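Aggregation suppressing protein (Salmonella enterica subsp. enterica serovar Typhimurium, PDB 4ZJ9) probably acts as a small heat shock chaperone that holds unfolding proteins under stress and keeps them from aggregating. Local coordinates at residues Ala43-Asp48 with Leu59-Pro64; Gly78-Thr83 with Phe111-His116; Thr83-Glu88 with Lys104-Leu109. All coordinates share one frame; numbering follows the deposited sequence.

Contact 1: Ala43-Asp48 with Leu59-Pro64; sequences ATPAYD and LTVSVP
Three backbone hydrogen bonds join Ala46 and Asp48 to Thr60 and Ser62. Ser62 N bonds to Ala46 O at 3.0 Å, while Asp48 and Thr60 form an antiparallel hydrogen-bonded pair, with Asp48 N 2.8 Å from Thr60 O and Thr60 N 2.9 Å from Asp48 O. Between these rungs Tyr47 faces Val61 as a non-hydrogen-bonded pair, and Tyr47 CA adds a CA-H...O contact to Thr60 O.

Apolar contacts gather on the side of Tyr47 and Val61. The CG of Tyr47 lies between its backbone N and carbonyl carbon (chi1 70°), which stands the ring out across the strand, its edge at Pro45 O. Leu59 reaches this ring slantwise with one methyl, CD1 standing 3.8 Å from Tyr47 CD2. At the other end of the contact, Pro45 CB rests on Val61 CG1 at 3.7 Å. Phe111 meets the Tyr47 ring edge-to-face from the second sheet.

The polar side chain of Asp48 works between subunits: its OD1 accepts a hydrogen bond from Ile102 N of the second subunit, a strand of which pairs with this one at Asp48.

A first hairpin of strands 47-51 and 56-62, the sheet continued past its outer strand by a strand of the second subunit, is characteristic of the strand-exchange dimer of bacterial alpha-crystallin domains.

Contact 2: Gly78-Thr83 with Phe111-His116; sequences GNLNIT and FSLPEH
Asn79 and Leu80 run antiparallel to Phe111 and Ser112. Leu80 and Phe111 form the hydrogen-bonded pair: Leu80 N lies 2.8 Å from Phe111 O, and Phe111 N is equally close to Leu80 O. Asn79 and Ser112 follow as a non-hydrogen-bonded pair, after which Leu113 N reaches Gly78 O at 2.9 Å. Gly78 has a positive phi (80°), a conformation suited to glycine, in the turn between strands 71-76 and 79-84.

On one face Asn79 and Ser112 link their polar ends. The hydroxyl Ser112 OG donates to Asn79 OD1 over 2.6 Å, OG lying almost on the extension of the amide C=O bond (C=O...OG angle 176°). With CG beside the backbone N (chi1 -50°), Asn79 swings its amide across to that neighbour. On the other face Leu80 CB meets the CD2 methyl of Leu113 at 3.9 Å, and both leucines also pack on Ile133 of the second sheet. Phe111 shares this face, its CB 4.5 Å from Leu80 CB.

The chemistry thus divides by face: the short side-chain bond adds a link on a polar outer side, whereas Leu80 and Leu113 belong to an apolar side facing the other sheet of the sandwich.

Contact 3: Thr83-Glu88 with Lys104-Leu109; sequences TGKHTE and KADFQL
The backbone of Gly84 lies over the flat face of the Phe107 ring. Gly84 CA is 4.0 Å from the ring centroid and 23° off its normal, a CH-pi contact, and Gly84 N stands over the middle of the same face. With CG between the backbone N and the carbonyl carbon (chi1 64°), the Phe107 ring leans toward the neighbouring strand, and with no side chain on the glycine the ring can settle directly on its main chain. Two backbone bonds hold the pair in this relation: Gly84 N to Phe107 O and Phe107 N to Gly84 O, each 3.0 Å long.

One residue along, Thr83 and Gln108 sit on the other side of the sheet, where the hydroxyl Thr83 OG1 touches Gln108 CG at 3.6 Å.

Past the regular pairing, His86 meets Lys104 and Asp106. Lys104 O lies above one face of the imidazole, toward its rim, and Lys104 CE packs 3.8 Å from His86 CB. Asp106 turns its carboxylate toward the main chain of His86, whose N is modelled as donating to OD1; that oxygen is placed too near the ring, so the detail is doubtful. Lys104 NZ is held by a salt bridge to Glu70, and the side chain makes a cation-pi contact with Trp66.

Here strands 79-84 and 107-112 part into the long connection that carries strand 97-100. Trp66 meets the Phe107 ring edge-to-face, and Pro45 and Val63 approach Phe107 from beside the first sheet.

In the fold
Contacts 2 and 3 hold the same two strands, 79-84 and 107-112, at their two ends and share Thr83, with the Ile82-Leu109 backbone pairing between them; contact 1 belongs to the other sheet of the sandwich. The sheets meet where Leu59 packs on Phe111 and Val61 on Leu109. Contacts 1 and 3 are both partly buried, and contact 2 lies at the surface. Contact 1, nearest the centre of the chain, is the one that touches the second subunit. Contact 2 carries a polar side-chain link. Contact 3 joins both characters: a buried glycine-aromatic CH-pi contact on the sheet, then charged and polar groups where the strands diverge.

Contact 1: Ala43-Asp48 with Leu59-Pro64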
# COMPACT_ATOMS: atom_id res chain seq x y z
N ALA A 43 1.00 6.58 -14.21
CA ALA A 43 0.37 5.74 -13.13
C ALA A 43 0.17 6.57 -11.86
O ALA A 43 1.13 6.89 -11.13
CB ALA A 43 1.21 4.50 -12.83
N THR A 44 -1.08 6.96 -11.62
CA THR A 44 -1.44 7.74 -10.43
C THR A 44 -2.05 6.82 -9.36
O THR A 44 -2.72 5.82 -9.67
CB THR A 44 -2.44 8.87 -10.74
OG1 THR A 44 -3.68 8.33 -11.23
CG2 THR A 44 -1.88 9.85 -11.78
N PRO A 45 -1.83 7.15 -8.09
CA PRO A 45 -2.34 6.25 -7.08
C PRO A 45 -3.82 6.12 -7.10
O PRO A 45 -4.57 7.11 -7.28
CB PRO A 45 -1.87 6.90 -5.76
CG PRO A 45 -0.79 7.83 -6.12
CD PRO A 45 -1.18 8.33 -7.49
N ALA A 46 -4.28 4.90 -6.86
CA ALA A 46 -5.68 4.67 -6.65
C ALA A 46 -6.16 5.46 -5.45
O ALA A 46 -5.41 5.68 -4.51
CB ALA A 46 -5.91 3.16 -6.45
N TYR A 47 -7.39 5.89 -5.45
CA TYR A 47 -7.96 6.52 -4.29
C TYR A 47 -9.45 6.18 -4.15
O TYR A 47 -10.13 5.69 -5.09
CB TYR A 47 -7.70 8.06 -4.29
CG TYR A 47 -8.49 8.81 -5.37
CD1 TYR A 47 -7.96 9.00 -6.64
CD2 TYR A 47 -9.76 9.36 -5.10
CE1 TYR A 47 -8.70 9.65 -7.63
CE2 TYR A 47 -10.49 10.04 -6.07
CZ TYR A 47 -9.96 10.16 -7.34
OH TYR A 47 -10.67 10.86 -8.29
N ASP A 48 -9.96 6.45 -2.97
CA ASP A 48 -11.35 6.33 -2.66
C ASP A 48 -11.75 7.69 -2.16
O ASP A 48 -10.95 8.41 -1.53
CB ASP A 48 -11.59 5.38 -1.50
CG ASP A 48 -11.42 3.91 -1.86
OD1 ASP A 48 -11.37 3.53 -3.08
OD2 ASP A 48 -11.30 3.14 -0.89
N LEU A 59 -10.90 11.25 2.07
CA LEU A 59 -10.13 10.88 0.92
C LEU A 59 -9.12 9.84 1.37
O LEU A 59 -8.38 10.03 2.36
CB LEU A 59 -9.39 12.11 0.37
CG LEU A 59 -8.36 11.81 -0.69
CD1 LEU A 59 -9.04 11.32 -1.96
CD2 LEU A 59 -7.56 13.09 -0.90
N THR A 60 -9.08 8.73 0.66
CA THR A 60 -8.07 7.71 0.93
C THR A 60 -7.22 7.48 -0.29
O THR A 60 -7.72 7.11 -1.36
CB THR A 60 -8.80 6.36 1.33
OG1 THR A 60 -9.55 6.62 2.52
CG2 THR A 60 -7.83 5.26 1.62
N VAL A 61 -5.91 7.68 -0.14
CA VAL A 61 -5.01 7.46 -1.24
C VAL A 61 -4.11 6.25 -0.94
O VAL A 61 -3.55 6.14 0.14
CB VAL A 61 -4.13 8.70 -1.47
CG1 VAL A 61 -3.32 8.56 -2.76
CG2 VAL A 61 -5.01 9.92 -1.57
N SER A 62 -4.01 5.35 -1.93
CA SER A 62 -3.17 4.13 -1.82
C SER A 62 -1.71 4.52 -2.09
O SER A 62 -1.39 4.91 -3.20
CB SER A 62 -3.57 3.05 -2.81
OG SER A 62 -2.78 1.84 -2.58
N VAL A 63 -0.87 4.48 -1.05
CA VAL A 63 0.50 4.93 -1.17
C VAL A 63 1.44 3.92 -0.46
O VAL A 63 2.17 4.29 0.48
CB VAL A 63 0.71 6.36 -0.64
CG1 VAL A 63 0.15 7.38 -1.65
CG2 VAL A 63 0.14 6.49 0.72
N PRO A 64 1.46 2.64 -0.92
CA PRO A 64 2.26 1.66 -0.17
C PRO A 64 3.74 1.96 -0.39
O PRO A 64 4.11 2.40 -1.50
CB PRO A 64 1.84 0.34 -0.79
CG PRO A 64 1.33 0.67 -2.17
CD PRO A 64 0.67 2.01 -1.98

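Contact 2: Gly78-Thr83 with Phe111-His116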
# COMPACT_ATOMS: atom_id res chain seq x y z
N GLY A 78 -8.04 27.32 -3.09
CA GLY A 78 -9.24 26.49 -3.01
C GLY A 78 -9.10 25.03 -3.44
O GLY A 78 -10.08 24.29 -3.38
N ASN A 79 -7.93 24.63 -3.93
CA ASN A 79 -7.68 23.21 -4.23
C ASN A 79 -6.72 22.55 -3.20
O ASN A 79 -5.80 23.16 -2.71
CB ASN A 79 -7.25 23.00 -5.71
CG ASN A 79 -8.21 23.71 -6.70
OD1 ASN A 79 -9.42 23.47 -6.72
ND2 ASN A 79 -7.65 24.61 -7.50
N LEU A 80 -7.03 21.29 -2.90
CA LEU A 80 -6.22 20.39 -2.06
C LEU A 80 -5.33 19.65 -3.00
O LEU A 80 -5.83 18.96 -3.91
CB LEU A 80 -7.12 19.38 -1.35
CG LEU A 80 -6.37 18.26 -0.62
CD1 LEU A 80 -5.45 18.84 0.45
CD2 LEU A 80 -7.38 17.32 -0.01
N ASN A 81 -4.02 19.75 -2.75
CA ASN A 81 -3.01 19.15 -3.58
C ASN A 81 -2.25 18.17 -2.73
O ASN A 81 -1.80 18.51 -1.62
CB ASN A 81 -2.07 20.19 -4.18
CG ASN A 81 -2.78 21.10 -5.16
OD1 ASN A 81 -3.60 20.65 -6.02
ND2 ASN A 81 -2.50 22.40 -5.05
N ILE A 82 -2.18 16.95 -3.20
CA ILE A 82 -1.44 15.89 -2.55
C ILE A 82 -0.31 15.50 -3.49
O ILE A 82 -0.56 15.00 -4.58
CB ILE A 82 -2.30 14.63 -2.32
CG1 ILE A 82 -3.68 14.93 -1.73
CG2 ILE A 82 -1.49 13.56 -1.53
CD1 ILE A 82 -3.69 15.48 -0.34
N THR A 83 0.92 15.68 -3.05
CA THR A 83 2.09 15.45 -3.91
C THR A 83 3.00 14.43 -3.30
O THR A 83 3.40 14.54 -2.16
CB THR A 83 2.91 16.74 -4.05
OG1 THR A 83 2.04 17.80 -4.46
CG2 THR A 83 4.02 16.56 -5.07
N PHE A 111 -7.80 18.15 -5.66
CA PHE A 111 -9.27 18.10 -5.39
C PHE A 111 -9.76 19.45 -5.01
O PHE A 111 -9.25 20.06 -4.06
CB PHE A 111 -9.62 17.07 -4.28
CG PHE A 111 -9.06 15.69 -4.54
CD1 PHE A 111 -7.74 15.39 -4.20
CD2 PHE A 111 -9.84 14.72 -5.18
CE1 PHE A 111 -7.21 14.14 -4.46
CE2 PHE A 111 -9.31 13.46 -5.44
CZ PHE A 111 -7.99 13.17 -5.09
N SER A 112 -10.74 19.96 -5.75
CA SER A 112 -11.34 21.27 -5.42
C SER A 112 -12.09 21.10 -4.09
O SER A 112 -12.77 20.10 -3.87
CB SER A 112 -12.29 21.77 -6.54
OG SER A 112 -11.98 23.12 -6.84
N LEU A 113 -11.87 22.03 -3.18
CA LEU A 113 -12.58 22.04 -1.93
C LEU A 113 -13.82 22.96 -2.05
O LEU A 113 -13.73 24.10 -2.48
CB LEU A 113 -11.70 22.53 -0.83
CG LEU A 113 -10.44 21.69 -0.54
CD1 LEU A 113 -9.61 22.37 0.54
CD2 LEU A 113 -10.76 20.26 -0.16
N PRO A 114 -14.96 22.47 -1.62
CA PRO A 114 -16.02 23.45 -1.51
C PRO A 114 -15.66 24.63 -0.56
O PRO A 114 -14.96 24.44 0.42
CB PRO A 114 -17.17 22.61 -0.99
CG PRO A 114 -16.56 21.45 -0.28
CD PRO A 114 -15.19 21.25 -0.81
N GLU A 115 -16.05 25.85 -0.90
CA GLU A 115 -15.88 26.98 0.02
C GLU A 115 -16.96 26.66 1.03
O GLU A 115 -18.12 26.54 0.63
CB GLU A 115 -16.13 28.35 -0.68
N HIS A 116 -16.64 26.51 2.32
CA HIS A 116 -15.37 26.84 2.95
C HIS A 116 -14.97 25.58 3.71
O HIS A 116 -15.27 25.38 4.90
CB HIS A 116 -15.50 28.05 3.92
CG HIS A 116 -16.69 28.94 3.65
ND1 HIS A 116 -17.96 28.64 4.10
CD2 HIS A 116 -16.79 30.13 3.02
CE1 HIS A 116 -18.79 29.59 3.73
NE2 HIS A 116 -18.11 30.50 3.07

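Contact 3: Thr83-Glu88 with Lys104-Leu109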
# COMPACT_ATOMS: atom_id res chain seq x y z
N THR A 83 0.92 15.68 -3.05
CA THR A 83 2.09 15.45 -3.91
C THR A 83 3.00 14.43 -3.30
O THR A 83 3.40 14.54 -2.16
CB THR A 83 2.91 16.74 -4.05
OG1 THR A 83 2.04 17.80 -4.46
CG2 THR A 83 4.02 16.56 -5.07
N GLY A 84 3.37 13.45 -4.09
CA GLY A 84 4.35 12.48 -3.69
C GLY A 84 5.56 12.69 -4.55
O GLY A 84 5.49 12.63 -5.80
N LYS A 85 6.68 12.94 -3.88
CA LYS A 85 7.93 13.14 -4.58
C LYS A 85 8.94 12.20 -3.98
O LYS A 85 9.42 12.41 -2.86
CB LYS A 85 8.43 14.60 -4.61
CG LYS A 85 7.84 15.36 -5.81
CD LYS A 85 8.23 16.84 -5.77
CE LYS A 85 7.21 17.75 -6.45
NZ LYS A 85 7.47 19.19 -6.14
N HIS A 86 9.18 11.16 -4.76
CA HIS A 86 9.92 10.01 -4.33
C HIS A 86 11.40 10.32 -4.43
O HIS A 86 11.94 10.90 -5.40
CB HIS A 86 9.48 8.68 -5.02
CG HIS A 86 10.09 8.45 -6.36
ND1 HIS A 86 9.90 9.29 -7.43
CD2 HIS A 86 10.91 7.47 -6.80
CE1 HIS A 86 10.57 8.85 -8.47
NE2 HIS A 86 11.20 7.74 -8.12
N THR A 87 12.02 9.88 -3.36
CA THR A 87 13.29 10.35 -2.89
C THR A 87 14.41 10.32 -3.93
O THR A 87 14.40 9.53 -4.90
CB THR A 87 13.70 9.52 -1.65
OG1 THR A 87 12.77 9.77 -0.60
CG2 THR A 87 15.11 9.88 -1.14
N GLU A 88 15.36 11.23 -3.68
CA GLU A 88 16.67 11.24 -4.29
C GLU A 88 17.15 9.83 -4.54
O GLU A 88 17.22 9.02 -3.62
CB GLU A 88 17.68 11.96 -3.39
N LYS A 104 7.01 2.66 -8.13
CA LYS A 104 6.78 3.82 -7.28
C LYS A 104 7.20 5.06 -8.12
O LYS A 104 8.34 5.19 -8.58
CB LYS A 104 7.57 3.67 -5.97
CG LYS A 104 7.19 4.65 -4.85
CD LYS A 104 8.09 4.49 -3.62
CE LYS A 104 8.36 5.80 -2.89
NZ LYS A 104 8.91 5.49 -1.53
N ALA A 105 6.22 5.91 -8.39
CA ALA A 105 6.37 7.05 -9.26
C ALA A 105 5.74 8.26 -8.60
O ALA A 105 4.69 8.13 -7.96
CB ALA A 105 5.70 6.77 -10.59
N ASP A 106 6.38 9.41 -8.76
CA ASP A 106 5.89 10.67 -8.22
C ASP A 106 4.50 10.95 -8.78
O ASP A 106 4.17 10.55 -9.91
CB ASP A 106 6.86 11.80 -8.59
CG ASP A 106 8.23 11.64 -7.94
OD1 ASP A 106 8.37 10.68 -7.16
OD2 ASP A 106 9.13 12.49 -8.17
N PHE A 107 3.66 11.63 -8.00
CA PHE A 107 2.30 11.90 -8.43
C PHE A 107 1.80 13.21 -7.85
O PHE A 107 2.43 13.79 -6.97
CB PHE A 107 1.38 10.79 -7.97
CG PHE A 107 1.27 10.67 -6.48
CD1 PHE A 107 2.13 9.84 -5.76
CD2 PHE A 107 0.28 11.35 -5.79
CE1 PHE A 107 2.00 9.71 -4.39
CE2 PHE A 107 0.14 11.22 -4.43
CZ PHE A 107 1.04 10.43 -3.72
N GLN A 108 0.69 13.68 -8.38
CA GLN A 108 0.00 14.80 -7.84
C GLN A 108 -1.47 14.64 -8.12
O GLN A 108 -1.92 14.51 -9.29
CB GLN A 108 0.52 16.13 -8.39
CG GLN A 108 0.12 17.27 -7.46
CD GLN A 108 -0.25 18.53 -8.19
OE1 GLN A 108 -1.25 18.56 -8.92
NE2 GLN A 108 0.55 19.57 -8.01
N LEU A 109 -2.22 14.59 -7.02
CA LEU A 109 -3.64 14.54 -7.04
C LEU A 109 -4.14 15.92 -6.62
O LEU A 109 -3.51 16.55 -5.84
CB LEU A 109 -4.13 13.44 -6.11
CG LEU A 109 -3.66 12.04 -6.48
CD1 LEU A 109 -4.26 11.10 -5.47
CD2 LEU A 109 -4.14 11.62 -7.87